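Local coordinates for protein DegT/DnrJ/EryC1/StrS aminotransferase (Brucella abortus 2308, PDB 4QGR) that binds pyridoxal 5'-phosphate and probably acts as an aminotransferase of the DegT/DnrJ/EryC1/StrS family, moving amino groups between substrates, at residues F11-L14 / G15-R18; I29-V32 / V33-R37; A266-R269 / I270-Y274; Y274-A277 / L278-V281; S346-L349 / P350-L354. All coordinates share one frame; numbering follows the deposited sequence. Where two conformers were deposited one is given.

Contact 1: residues F11-L14 / G15-R18; sequences FIDL and GAQR
Gly15 follows Leu14, the first residue of helix 14-20, and stands in the turn that Asp13 caps. Ala16 comes next and makes the capping bond: its backbone N donates to Asp13 OD1 at 2.9 Å, with an N-H...O angle of 153°. The amide meets OD1 from above the carboxylate plane. Asp13 carries its CG opposite the backbone N (chi1 -164°), which swings the carboxylate forward over the opening turn and lays its CG 3.4 Å from Ala16 CB; the small methyl lies over the same face of the carboxylate that the Ala16 amide meets. Gln17 N gives a weak bond to Asp13 O, and its side chain is linked to Leu14 by a water that donates both to Gln17 OE1 (2.7 Å) and to Leu14 O (2.9 Å). The amide of Gln17 also reaches helix 247-278, with OE1 bonded to Lys256 and NE2 to Glu263. Arg18 N then donates to Leu14 O over 2.9 Å, the first full-strength i to i+4 bond here, while the Arg18 side chain leads away to pack on Tyr38 of the second subunit. Aspartate, a short acceptor placed just before the helix, serves here as a classic N-cap.

Contact 2: residues I29-V32 / V33-R37; sequences ISKV and VAEGR
Val32 O is gripped from several directions: a water donates to it at 2.6 Å, and the backbone N atoms of Glu35 and Gly36 add weak bonds. The same water accepts from Arg37 N at 2.8 Å and thereby bridges the last turn to Arg37, just past Gly36. Upstream the bonding is more regular, with Val33 N reaching Ile29 O over 3.0 Å at a nearly straight 175°. Together these bonds mark the C-terminal end of helix 22-35, where Gly36 leaves helical geometry with a positive phi of 80°, a value glycine adopts more easily than other residues.

Along the outer side of this last turn runs an i to i+4 salt bridge. Lys31 NZ stands 2.8 Å from Glu35 OE1 and approaches from above the carboxylate plane. The lysine chain is extended until its last torsion (chi4 -72°), where it bends to bring NZ over the glutamate; Lys31 CE also comes 3.5 Å from Glu35 OE2. Long, flexible chains suit this exposed side, and Lys31 NZ is shared with Glu43 of helix 42-55, its stronger partner. Aliphatic residues fill the buried sides. Ile29 CG2 lies 4.3 Å from Val33 CG2, and both residues pack against the second subunit, Ile29 on its Val33 and Val33 on its Arg18, whereas Val32 faces helix 247-278 at Ile248 and Ala251.

Contact 3: residues A266-R269 / I270-Y274; sequences ARDR and IARRY
Asp268 and Arg272 lean across each other one helical turn apart, their carboxylate and guanidinium planes 59° from parallel. Arg272 NE makes the main link, a salt bridge to Asp268 OD2 at 3.1 Å. OD2 lies almost in the guanidinium plane, at its edge, and the arginine arrives on the syn side but somewhat out of the carboxylate plane; a weak bond from NE to OD1 accompanies it. A water closes the ring, donating to Asp268 OD1 (2.7 Å) and accepting from Arg272 NH2 (2.8 Å). With CG trans to the amide nitrogen (chi1 -176°), Asp268 directs its carboxylate toward the next turn, and the extended arginine chain spans the remaining gap.

This is an i to i+4 ion pair on the long helix 247-278, whose backbone ladder includes Ala271 N to Arg267 O at 2.9 Å. Arg269 behaves differently: its chain bends at chi3 (62°), laying one guanidinium face over Ile270 CG1, which is 3.7 Å from Arg269 NH1. The isoleucine in turn points back along the helix, with Ile270 CD1 3.3 Å from Ala266 O, its branched bulk suiting a buried position. Arg273, whose side chain leads away, forms a salt bridge with Asp368, while Ala271, with only a methyl, fits against Trp295.

Contact 4: residues Y274-A277 / L278-V281; sequences YNEA and LKDV
Leu278 N takes its main partner in Tyr274 O, 2.9 Å away, although the N-H...O angle is only 131°. A second, weak bond from the same N goes to Asn275 O, which also receives a weak bond from Lys279 N at 3.1 Å. The helical ladder is thus bifurcating and weakening here. An i to i+3 salt bridge adds a side-chain bond: Lys279 NZ donates to Glu276 OE1 at 2.8 Å, on the syn side, tilted out of the carboxylate plane. Glu276 bends at chi2 (-56°) to bring the carboxylate round, while Lys279 starts with CG wedged between its backbone N and carbonyl carbon (chi1 64°) and then runs straight to it. Both are exposed, as suits charged chains.

On the buried side Leu278 CD1 lies 3.7 Å from Tyr274 CD1, the two side chains running alongside each other, and Tyr274 OH is hydrogen-bonded to Pro357 O. Both polar ends of Asn275 are bonded, OD1 to Tyr298 OH and ND2 to Pro285 O, and Asp280 OD1 forms a salt bridge with Arg375. Ala277, small enough to approach Ile371, joins Leu278 against helix 364-377. Such shared and weakened amide bonds are characteristic of a helix C-terminus, here that of helix 247-278.

Contact 5: residues S346-L349 / P350-L354; sequences SESL and PSRIL
Overlapping turns join the end of helix 344-348 to strand 353-356, and Ser348 and Leu349 grip the residues that make them. Ser348 O accepts twice from Ser351: from its backbone N at 3.0 Å, standing above the carbonyl plane, and from its OG at 2.8 Å, lying in that plane. The Ser351 hydroxyl gets there because OG is folded back between its own N and carbonyl carbon (chi1 67°), which lets a short hydroxylic residue bond to the turn it belongs to. Leu349 O is likewise shared. Ile353 N lies almost straight off the end of this carbonyl at 2.9 Å, while Arg352 N, at 3.0 Å from Leu349 O, comes from above its plane.

Pro350 has no N-H to give, and its CD lies 3.1 Å from Ser346 O, the carbonyl that an i+4 amide would otherwise meet; Ser346 O is buried with no partner in the model. This helix-to-strand junction feeds the two-stranded antiparallel sheet of 298-301 and 353-356, in which Leu354 pairs by its backbone with Ile300. Arg352 turns its long chain back over the junction, so that the guanidinium has Leu349 CA above the centre of one face and Ser348 OG at its edge. Arg352 NH1 makes a weak bond to Ser348 OG at 2.9 Å, and Arg352 NH2 lies 3.5 Å from Leu349 CD2. A water accepts from Arg352 NH2 at 2.8 Å. Arg352 NE forms a salt bridge with Glu301, which probably offsets its charge, and Ser348 OG is also bonded to Pro344 O.

In the fold
Contacts 3 and 4 are successive parts of helix 247-278, sharing Tyr274, with centres 12 Å apart. Contact 1 opens helix 14-20, which precedes the helix of contact 2, and Gln17 ties it to the same long helix; its centre is about 17 Å from that of contact 3. The side chains of Leu14 and Arg267 are each about 8 Å from that of Lys199, the predicted attachment lysine, not linked to the cofactor in this structure. Side chains of contacts 1, 3 and 5 come within about 12 to 13 Å of bound pyridoxal phosphate. Contacts 1 and 2 both touch the second subunit: Val33 packs on its Arg18. The centres of contacts 2 and 5 are about 46 Å apart.

Contact 1: residues F11-L14 / G15-R18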
loop_
_atom_site.group_PDB
_atom_site.type_symbol
_atom_site.label_atom_id
_atom_site.label_comp_id
_atom_site.label_asym_id
_atom_site.label_seq_id
_atom_site.Cartn_x
_atom_site.Cartn_y
_atom_site.Cartn_z
ATOM N N PHE A 11 -20.632 -16.978 -5.665
ATOM C CA PHE A 11 -19.340 -17.411 -6.238
ATOM C C PHE A 11 -18.282 -17.689 -5.159
ATOM O O PHE A 11 -17.666 -18.747 -5.148
ATOM C CB PHE A 11 -18.856 -16.345 -7.231
ATOM C CG PHE A 11 -17.722 -16.816 -8.070
ATOM C CD1 PHE A 11 -17.939 -17.778 -9.054
ATOM C CD2 PHE A 11 -16.453 -16.367 -7.835
ATOM C CE1 PHE A 11 -16.870 -18.263 -9.803
ATOM C CE2 PHE A 11 -15.373 -16.855 -8.579
ATOM C CZ PHE A 11 -15.613 -17.772 -9.582
ATOM N N ILE A 12 -18.054 -16.720 -4.282
ATOM C CA ILE A 12 -17.192 -16.874 -3.103
ATOM C C ILE A 12 -17.943 -16.206 -1.940
ATOM O O ILE A 12 -18.117 -14.986 -1.924
ATOM C CB ILE A 12 -15.809 -16.230 -3.287
ATOM C CG1 ILE A 12 -14.989 -17.002 -4.344
ATOM C CG2 ILE A 12 -15.033 -16.204 -1.955
ATOM C CD1 ILE A 12 -13.685 -16.331 -4.759
ATOM N N ASP A 13 -18.404 -17.002 -0.983
ATOM C CA ASP A 13 -19.411 -16.541 -0.038
ATOM C C ASP A 13 -18.810 -15.997 1.250
ATOM O O ASP A 13 -18.694 -16.736 2.255
ATOM C CB ASP A 13 -20.326 -17.710 0.272
ATOM C CG ASP A 13 -21.614 -17.282 0.914
ATOM O OD1 ASP A 13 -21.666 -16.181 1.500
ATOM O OD2 ASP A 13 -22.558 -18.084 0.791
ATOM N N LEU A 14 -18.466 -14.706 1.250
ATOM C CA LEU A 14 -17.863 -14.109 2.445
ATOM C C LEU A 14 -18.895 -14.008 3.569
ATOM O O LEU A 14 -18.568 -14.093 4.727
ATOM C CB LEU A 14 -17.241 -12.745 2.156
ATOM C CG LEU A 14 -16.104 -12.812 1.122
ATOM C CD1 LEU A 14 -15.571 -11.395 0.898
ATOM C CD2 LEU A 14 -14.973 -13.766 1.510
ATOM N N GLY A 15 -20.155 -13.818 3.224
ATOM C CA GLY A 15 -21.199 -13.743 4.251
ATOM C C GLY A 15 -21.380 -15.014 5.079
ATOM O O GLY A 15 -21.605 -14.950 6.317
ATOM N N ALA A 16 -21.305 -16.158 4.417
ATOM C CA ALA A 16 -21.493 -17.438 5.097
ATOM C C ALA A 16 -20.325 -17.694 6.038
ATOM O O ALA A 16 -20.483 -18.244 7.149
ATOM C CB ALA A 16 -21.595 -18.576 4.112
ATOM N N GLN A 17 -19.148 -17.289 5.570
ATOM C CA GLN A 17 -17.963 -17.399 6.399
ATOM C C GLN A 17 -18.064 -16.476 7.608
ATOM O O GLN A 17 -17.784 -16.878 8.716
ATOM C CB GLN A 17 -16.707 -17.092 5.585
ATOM C CG GLN A 17 -15.444 -17.185 6.440
ATOM C CD GLN A 17 -14.230 -16.660 5.706
ATOM O OE1 GLN A 17 -14.161 -15.497 5.345
ATOM N NE2 GLN A 17 -13.233 -17.516 5.546
ATOM N N ARG A 18 -18.469 -15.227 7.384
ATOM C CA ARG A 18 -18.594 -14.296 8.474
ATOM C C ARG A 18 -19.631 -14.819 9.472
ATOM O O ARG A 18 -19.446 -14.670 10.693
ATOM C CB ARG A 18 -18.946 -12.902 7.962
ATOM C CG ARG A 18 -18.954 -11.841 9.044
ATOM C CD ARG A 18 -19.187 -10.442 8.493
ATOM N NE ARG A 18 -20.596 -10.206 8.256
ATOM C CZ ARG A 18 -21.505 -9.939 9.220
ATOM N NH1 ARG A 18 -21.188 -9.818 10.518
ATOM N NH2 ARG A 18 -22.775 -9.765 8.888
HETATM O O HOH W 1 -15.925 -13.479 5.710
#

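Contact 2: residues I29-V32 / V33-R37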
loop_
_atom_site.group_PDB
_atom_site.type_symbol
_atom_site.label_atom_id
_atom_site.label_comp_id
_atom_site.label_asym_id
_atom_site.label_seq_id
_atom_site.Cartn_x
_atom_site.Cartn_y
_atom_site.Cartn_z
ATOM N N ILE A 29 -12.421 -6.999 16.184
ATOM C CA ILE A 29 -12.439 -5.665 15.619
ATOM C C ILE A 29 -12.654 -4.648 16.739
ATOM O O ILE A 29 -11.950 -3.653 16.819
ATOM C CB ILE A 29 -13.534 -5.560 14.512
ATOM C CG1 ILE A 29 -13.096 -6.344 13.268
ATOM C CG2 ILE A 29 -13.740 -4.121 14.127
ATOM C CD1 ILE A 29 -14.216 -6.528 12.266
ATOM N N SER A 30 -13.605 -4.901 17.634
ATOM C CA SER A 30 -13.876 -3.971 18.718
ATOM C C SER A 30 -12.675 -3.785 19.635
ATOM O O SER A 30 -12.441 -2.683 20.135
ATOM C CB SER A 30 -15.102 -4.422 19.502
ATOM O OG SER A 30 -16.213 -4.305 18.650
ATOM N N LYS A 31 -11.919 -4.858 19.858
ATOM C CA LYS A 31 -10.732 -4.797 20.717
ATOM C C LYS A 31 -9.703 -3.854 20.111
ATOM O O LYS A 31 -9.111 -3.036 20.813
ATOM C CB LYS A 31 -10.111 -6.187 20.898
ATOM C CG LYS A 31 -8.817 -6.224 21.709
ATOM C CD LYS A 31 -8.181 -7.630 21.720
ATOM C CE LYS A 31 -6.813 -7.655 22.432
ATOM N NZ LYS A 31 -5.673 -6.988 21.693
ATOM N N VAL A 32 -9.476 -3.967 18.796
ATOM C CA VAL A 32 -8.524 -3.091 18.129
ATOM C C VAL A 32 -8.993 -1.635 18.185
ATOM O O VAL A 32 -8.215 -0.703 18.488
ATOM C CB VAL A 32 -8.280 -3.533 16.670
ATOM C CG1 VAL A 32 -7.553 -2.473 15.877
ATOM C CG2 VAL A 32 -7.504 -4.855 16.639
ATOM N N VAL A 33 -10.251 -1.423 17.837
ATOM C CA VAL A 33 -10.831 -0.081 17.871
ATOM C C VAL A 33 -10.592 0.587 19.249
ATOM O O VAL A 33 -10.110 1.745 19.314
ATOM C CB VAL A 33 -12.319 -0.093 17.484
ATOM C CG1 VAL A 33 -12.977 1.259 17.806
ATOM C CG2 VAL A 33 -12.463 -0.422 15.995
ATOM N N ALA A 34 -10.863 -0.153 20.322
ATOM C CA ALA A 34 -10.773 0.362 21.689
ATOM C C ALA A 34 -9.335 0.636 22.131
ATOM O O ALA A 34 -9.073 1.619 22.832
ATOM C CB ALA A 34 -11.441 -0.603 22.663
ATOM N N GLU A 35 -8.409 -0.209 21.692
ATOM C CA GLU A 35 -7.047 -0.196 22.211
ATOM C C GLU A 35 -6.185 0.908 21.616
ATOM O O GLU A 35 -5.243 1.361 22.244
ATOM C CB GLU A 35 -6.399 -1.575 22.066
ATOM C CG GLU A 35 -6.937 -2.583 23.086
ATOM C CD GLU A 35 -6.186 -3.915 23.121
ATOM O OE1 GLU A 35 -5.399 -4.226 22.172
ATOM O OE2 GLU A 35 -6.404 -4.641 24.143
ATOM N N GLY A 36 -6.498 1.360 20.412
ATOM C CA GLY A 36 -5.837 2.560 19.871
ATOM C C GLY A 36 -4.454 2.331 19.297
ATOM O O GLY A 36 -3.697 3.277 19.128
ATOM N N ARG A 37 -4.095 1.076 19.036
ATOM C CA ARG A 37 -2.786 0.729 18.505
ATOM C C ARG A 37 -2.977 0.299 17.060
ATOM O O ARG A 37 -2.780 -0.845 16.674
ATOM C CB ARG A 37 -2.166 -0.373 19.323
ATOM C CG ARG A 37 -2.030 0.049 20.770
ATOM C CD ARG A 37 -1.182 -0.914 21.542
ATOM N NE ARG A 37 -1.285 -0.603 22.958
ATOM C CZ ARG A 37 -0.388 -0.949 23.865
ATOM N NH1 ARG A 37 0.724 -1.591 23.501
ATOM N NH2 ARG A 37 -0.585 -0.613 25.133
HETATM O O HOH W 2 -5.617 -1.185 18.573
#

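Contact 3: residues A266-R269 / I270-Y274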
loop_
_atom_site.group_PDB
_atom_site.type_symbol
_atom_site.label_atom_id
_atom_site.label_comp_id
_atom_site.label_asym_id
_atom_site.label_seq_id
_atom_site.Cartn_x
_atom_site.Cartn_y
_atom_site.Cartn_z
ATOM N N ALA A 266 -12.787 -28.736 3.530
ATOM C CA ALA A 266 -14.022 -28.543 2.811
ATOM C C ALA A 266 -13.776 -28.290 1.334
ATOM O O ALA A 266 -14.423 -28.867 0.486
ATOM C CB ALA A 266 -14.828 -27.384 3.414
ATOM N N ARG A 267 -12.824 -27.416 1.035
ATOM C CA ARG A 267 -12.498 -27.110 -0.359
ATOM C C ARG A 267 -12.063 -28.388 -1.106
ATOM O O ARG A 267 -12.516 -28.636 -2.213
ATOM C CB ARG A 267 -11.423 -26.049 -0.421
ATOM C CG ARG A 267 -11.833 -24.659 0.026
ATOM C CD ARG A 267 -10.632 -23.728 0.288
ATOM N NE ARG A 267 -11.062 -22.362 0.589
ATOM C CZ ARG A 267 -11.439 -21.447 -0.320
ATOM N NH1 ARG A 267 -11.358 -21.697 -1.615
ATOM N NH2 ARG A 267 -11.874 -20.259 0.073
ATOM N N ASP A 268 -11.233 -29.204 -0.465
ATOM C CA ASP A 268 -10.742 -30.440 -1.079
ATOM C C ASP A 268 -11.914 -31.349 -1.399
ATOM O O ASP A 268 -12.014 -31.925 -2.514
ATOM C CB ASP A 268 -9.764 -31.144 -0.126
ATOM C CG ASP A 268 -9.142 -32.380 -0.746
ATOM O OD1 ASP A 268 -8.219 -32.220 -1.559
ATOM O OD2 ASP A 268 -9.612 -33.495 -0.426
ATOM N N ARG A 269 -12.824 -31.464 -0.433
ATOM C CA ARG A 269 -14.032 -32.313 -0.598
ATOM C C ARG A 269 -14.903 -31.818 -1.761
ATOM O O ARG A 269 -15.318 -32.577 -2.617
ATOM C CB ARG A 269 -14.827 -32.372 0.707
ATOM C CG ARG A 269 -16.243 -32.868 0.558
ATOM C CD ARG A 269 -16.950 -32.848 1.909
ATOM N NE ARG A 269 -17.065 -31.516 2.515
ATOM C CZ ARG A 269 -17.927 -30.583 2.142
ATOM N NH1 ARG A 269 -18.722 -30.755 1.099
ATOM N NH2 ARG A 269 -17.955 -29.440 2.790
ATOM N N ILE A 270 -15.121 -30.517 -1.821
ATOM C CA ILE A 270 -15.940 -29.899 -2.848
ATOM C C ILE A 270 -15.325 -30.042 -4.251
ATOM O O ILE A 270 -16.017 -30.411 -5.212
ATOM C CB ILE A 270 -16.207 -28.413 -2.470
ATOM C CG1 ILE A 270 -17.123 -28.397 -1.224
ATOM C CG2 ILE A 270 -16.829 -27.658 -3.636
ATOM C CD1 ILE A 270 -17.088 -27.077 -0.456
ATOM N N ALA A 271 -14.016 -29.786 -4.355
ATOM C CA ALA A 271 -13.302 -29.894 -5.631
ATOM C C ALA A 271 -13.331 -31.299 -6.144
ATOM O O ALA A 271 -13.502 -31.503 -7.330
ATOM C CB ALA A 271 -11.871 -29.435 -5.501
ATOM N N ARG A 272 -13.133 -32.275 -5.254
ATOM C CA ARG A 272 -13.128 -33.689 -5.674
ATOM C C ARG A 272 -14.498 -34.102 -6.179
ATOM O O ARG A 272 -14.618 -34.840 -7.148
ATOM C CB ARG A 272 -12.635 -34.602 -4.536
ATOM C CG ARG A 272 -11.128 -34.474 -4.319
ATOM C CD ARG A 272 -10.592 -35.363 -3.189
ATOM N NE ARG A 272 -9.155 -35.139 -2.959
ATOM C CZ ARG A 272 -8.165 -35.673 -3.691
ATOM N NH1 ARG A 272 -8.420 -36.462 -4.731
ATOM N NH2 ARG A 272 -6.895 -35.400 -3.396
ATOM N N ARG A 273 -15.535 -33.602 -5.529
ATOM C CA ARG A 273 -16.897 -33.895 -5.966
ATOM C C ARG A 273 -17.175 -33.286 -7.354
ATOM O O ARG A 273 -17.787 -33.956 -8.205
ATOM C CB ARG A 273 -17.922 -33.456 -4.921
ATOM C CG ARG A 273 -19.314 -34.026 -5.144
ATOM C CD ARG A 273 -20.116 -33.890 -3.860
ATOM N NE ARG A 273 -21.431 -34.511 -3.999
ATOM C CZ ARG A 273 -22.556 -33.890 -4.344
ATOM N NH1 ARG A 273 -22.594 -32.583 -4.569
ATOM N NH2 ARG A 273 -23.686 -34.594 -4.424
ATOM N N TYR A 274 -16.742 -32.057 -7.611
ATOM C CA TYR A 274 -16.863 -31.532 -8.975
ATOM C C TYR A 274 -16.080 -32.396 -9.965
ATOM O O TYR A 274 -16.565 -32.697 -11.065
ATOM C CB TYR A 274 -16.272 -30.133 -9.084
ATOM C CG TYR A 274 -17.119 -28.911 -8.783
ATOM C CD1 TYR A 274 -18.411 -28.730 -9.322
ATOM C CD2 TYR A 274 -16.561 -27.859 -8.045
ATOM C CE1 TYR A 274 -19.124 -27.567 -9.090
ATOM C CE2 TYR A 274 -17.247 -26.691 -7.810
ATOM C CZ TYR A 274 -18.536 -26.537 -8.351
ATOM O OH TYR A 274 -19.196 -25.360 -8.145
HETATM O O HOH W 3 -5.900 -33.651 -1.382
#

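Contact 4: residues Y274-A277 / L278-V281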
loop_
_atom_site.group_PDB
_atom_site.type_symbol
_atom_site.label_atom_id
_atom_site.label_comp_id
_atom_site.label_asym_id
_atom_site.label_seq_id
_atom_site.Cartn_x
_atom_site.Cartn_y
_atom_site.Cartn_z
ATOM N N TYR A 274 -16.742 -32.057 -7.611
ATOM C CA TYR A 274 -16.863 -31.532 -8.975
ATOM C C TYR A 274 -16.080 -32.396 -9.965
ATOM O O TYR A 274 -16.565 -32.697 -11.065
ATOM C CB TYR A 274 -16.272 -30.133 -9.084
ATOM C CG TYR A 274 -17.119 -28.911 -8.783
ATOM C CD1 TYR A 274 -18.411 -28.730 -9.322
ATOM C CD2 TYR A 274 -16.561 -27.859 -8.045
ATOM C CE1 TYR A 274 -19.124 -27.567 -9.090
ATOM C CE2 TYR A 274 -17.247 -26.691 -7.810
ATOM C CZ TYR A 274 -18.536 -26.537 -8.351
ATOM O OH TYR A 274 -19.196 -25.360 -8.145
ATOM N N ASN A 275 -14.840 -32.735 -9.612
ATOM C CA ASN A 275 -13.964 -33.425 -10.577
ATOM C C ASN A 275 -14.582 -34.765 -10.997
ATOM O O ASN A 275 -14.668 -35.038 -12.192
ATOM C CB ASN A 275 -12.544 -33.638 -10.033
ATOM C CG ASN A 275 -11.710 -32.346 -10.026
ATOM O OD1 ASN A 275 -12.096 -31.314 -10.597
ATOM N ND2 ASN A 275 -10.542 -32.420 -9.419
ATOM N N GLU A 276 -15.055 -35.542 -10.021
ATOM C CA GLU A 276 -15.629 -36.862 -10.307
ATOM C C GLU A 276 -16.925 -36.751 -11.107
ATOM O O GLU A 276 -17.194 -37.574 -11.961
ATOM C CB GLU A 276 -15.828 -37.674 -9.013
ATOM C CG GLU A 276 -14.489 -38.074 -8.392
ATOM C CD GLU A 276 -13.589 -38.871 -9.357
ATOM O OE1 GLU A 276 -14.091 -39.820 -10.021
ATOM O OE2 GLU A 276 -12.377 -38.549 -9.475
ATOM N N ALA A 277 -17.703 -35.693 -10.884
ATOM C CA ALA A 277 -19.004 -35.583 -11.536
ATOM C C ALA A 277 -18.893 -34.982 -12.930
ATOM O O ALA A 277 -19.778 -35.201 -13.768
ATOM C CB ALA A 277 -19.949 -34.757 -10.677
ATOM N N LEU A 278 -17.830 -34.215 -13.183
ATOM C CA LEU A 278 -17.730 -33.426 -14.425
ATOM C C LEU A 278 -16.702 -33.907 -15.436
ATOM O O LEU A 278 -16.689 -33.436 -16.572
ATOM C CB LEU A 278 -17.434 -31.950 -14.074
ATOM C CG LEU A 278 -18.593 -31.214 -13.386
ATOM C CD1 LEU A 278 -18.125 -29.864 -12.874
ATOM C CD2 LEU A 278 -19.781 -31.059 -14.322
ATOM N N LYS A 279 -15.828 -34.822 -15.032
ATOM C CA LYS A 279 -14.683 -35.184 -15.837
ATOM C C LYS A 279 -15.007 -35.726 -17.235
ATOM O O LYS A 279 -14.167 -35.628 -18.137
ATOM C CB LYS A 279 -13.805 -36.204 -15.097
ATOM C CG LYS A 279 -14.456 -37.527 -14.835
ATOM C CD LYS A 279 -13.549 -38.367 -13.947
ATOM C CE LYS A 279 -14.265 -39.633 -13.502
ATOM N NZ LYS A 279 -13.372 -40.429 -12.609
ATOM N N ASP A 280 -16.194 -36.274 -17.415
ATOM C CA ASP A 280 -16.585 -36.792 -18.723
ATOM C C ASP A 280 -17.218 -35.789 -19.683
ATOM O O ASP A 280 -17.435 -36.127 -20.848
ATOM C CB ASP A 280 -17.536 -37.984 -18.554
ATOM C CG ASP A 280 -18.822 -37.624 -17.853
ATOM O OD1 ASP A 280 -18.850 -36.804 -16.882
ATOM O OD2 ASP A 280 -19.849 -38.168 -18.254
ATOM N N VAL A 281 -17.562 -34.587 -19.214
ATOM C CA VAL A 281 -18.156 -33.568 -20.077
ATOM C C VAL A 281 -17.290 -32.300 -20.223
ATOM O O VAL A 281 -17.462 -31.556 -21.178
ATOM C CB VAL A 281 -19.568 -33.148 -19.610
ATOM C CG1 VAL A 281 -20.570 -34.267 -19.826
ATOM C CG2 VAL A 281 -19.575 -32.690 -18.152
#

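Contact 5: residues S346-L349 / P350-L354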
loop_
_atom_site.group_PDB
_atom_site.type_symbol
_atom_site.label_atom_id
_atom_site.label_comp_id
_atom_site.label_asym_id
_atom_site.label_seq_id
_atom_site.Cartn_x
_atom_site.Cartn_y
_atom_site.Cartn_z
ATOM N N SER A 346 -1.132 -19.975 -23.024
ATOM C CA SER A 346 -1.647 -18.733 -22.464
ATOM C C SER A 346 -2.609 -18.017 -23.435
ATOM O O SER A 346 -3.602 -17.392 -23.012
ATOM C CB SER A 346 -0.486 -17.811 -22.129
ATOM O OG SER A 346 0.323 -18.360 -21.077
ATOM N N GLU A 347 -2.340 -18.100 -24.731
ATOM C CA GLU A 347 -3.190 -17.399 -25.679
ATOM C C GLU A 347 -4.538 -18.093 -25.948
ATOM O O GLU A 347 -5.536 -17.423 -26.270
ATOM C CB GLU A 347 -2.414 -17.185 -26.999
ATOM C CG GLU A 347 -1.340 -16.135 -26.838
ATOM C CD GLU A 347 -0.585 -15.831 -28.114
ATOM O OE1 GLU A 347 -0.990 -16.364 -29.187
ATOM O OE2 GLU A 347 0.393 -15.052 -28.065
ATOM N N SER A 348 -4.552 -19.414 -25.892
ATOM C CA SER A 348 -5.763 -20.173 -26.189
ATOM C C SER A 348 -6.668 -20.459 -24.976
ATOM O O SER A 348 -7.888 -20.599 -25.132
ATOM C CB SER A 348 -5.418 -21.481 -26.875
ATOM O OG SER A 348 -4.608 -22.255 -26.043
ATOM N N LEU A 349 -6.101 -20.536 -23.773
ATOM C CA LEU A 349 -6.942 -20.769 -22.591
ATOM C C LEU A 349 -8.111 -19.827 -22.394
ATOM O O LEU A 349 -9.167 -20.297 -21.939
ATOM C CB LEU A 349 -6.104 -20.763 -21.302
ATOM C CG LEU A 349 -5.390 -22.052 -21.023
ATOM C CD1 LEU A 349 -4.460 -21.867 -19.839
ATOM C CD2 LEU A 349 -6.411 -23.173 -20.740
ATOM N N PRO A 350 -7.927 -18.508 -22.621
ATOM C CA PRO A 350 -9.041 -17.580 -22.484
ATOM C C PRO A 350 -10.273 -17.919 -23.308
ATOM O O PRO A 350 -11.362 -17.446 -22.965
ATOM C CB PRO A 350 -8.451 -16.227 -22.930
ATOM C CG PRO A 350 -6.994 -16.347 -22.667
ATOM C CD PRO A 350 -6.698 -17.797 -22.988
ATOM N N SER A 351 -10.151 -18.736 -24.355
ATOM C CA SER A 351 -11.315 -19.074 -25.157
ATOM C C SER A 351 -12.088 -20.250 -24.602
ATOM O O SER A 351 -13.184 -20.520 -25.078
ATOM C CB SER A 351 -10.929 -19.359 -26.618
ATOM O OG SER A 351 -10.137 -20.542 -26.721
ATOM N N ARG A 352 -11.523 -20.962 -23.621
ATOM C CA ARG A 352 -12.159 -22.173 -23.129
ATOM C C ARG A 352 -12.230 -22.346 -21.608
ATOM O O ARG A 352 -12.967 -23.200 -21.149
ATOM C CB ARG A 352 -11.516 -23.403 -23.775
ATOM C CG ARG A 352 -10.044 -23.588 -23.476
ATOM C CD ARG A 352 -9.392 -24.751 -24.291
ATOM N NE ARG A 352 -8.036 -25.033 -23.758
ATOM C CZ ARG A 352 -6.866 -24.631 -24.293
ATOM N NH1 ARG A 352 -6.829 -23.965 -25.433
ATOM N NH2 ARG A 352 -5.704 -24.945 -23.712
ATOM N N ILE A 353 -11.494 -21.551 -20.840
ATOM C CA ILE A 353 -11.473 -21.702 -19.369
ATOM C C ILE A 353 -12.667 -21.022 -18.698
ATOM O O ILE A 353 -13.198 -20.019 -19.199
ATOM C CB ILE A 353 -10.143 -21.177 -18.804
ATOM C CG1 ILE A 353 -9.828 -21.817 -17.445
ATOM C CG2 ILE A 353 -10.098 -19.649 -18.808
ATOM C CD1 ILE A 353 -8.396 -21.597 -17.005
ATOM N N LEU A 354 -13.084 -21.558 -17.557
ATOM C CA LEU A 354 -14.146 -20.957 -16.750
ATOM C C LEU A 354 -14.023 -21.391 -15.307
ATOM O O LEU A 354 -13.727 -22.547 -15.049
ATOM C CB LEU A 354 -15.501 -21.381 -17.311
ATOM C CG LEU A 354 -16.726 -20.700 -16.659
ATOM C CD1 LEU A 354 -16.715 -19.192 -16.876
ATOM C CD2 LEU A 354 -18.018 -21.314 -17.177
HETATM O O HOH W 4 -3.522 -25.405 -25.468
#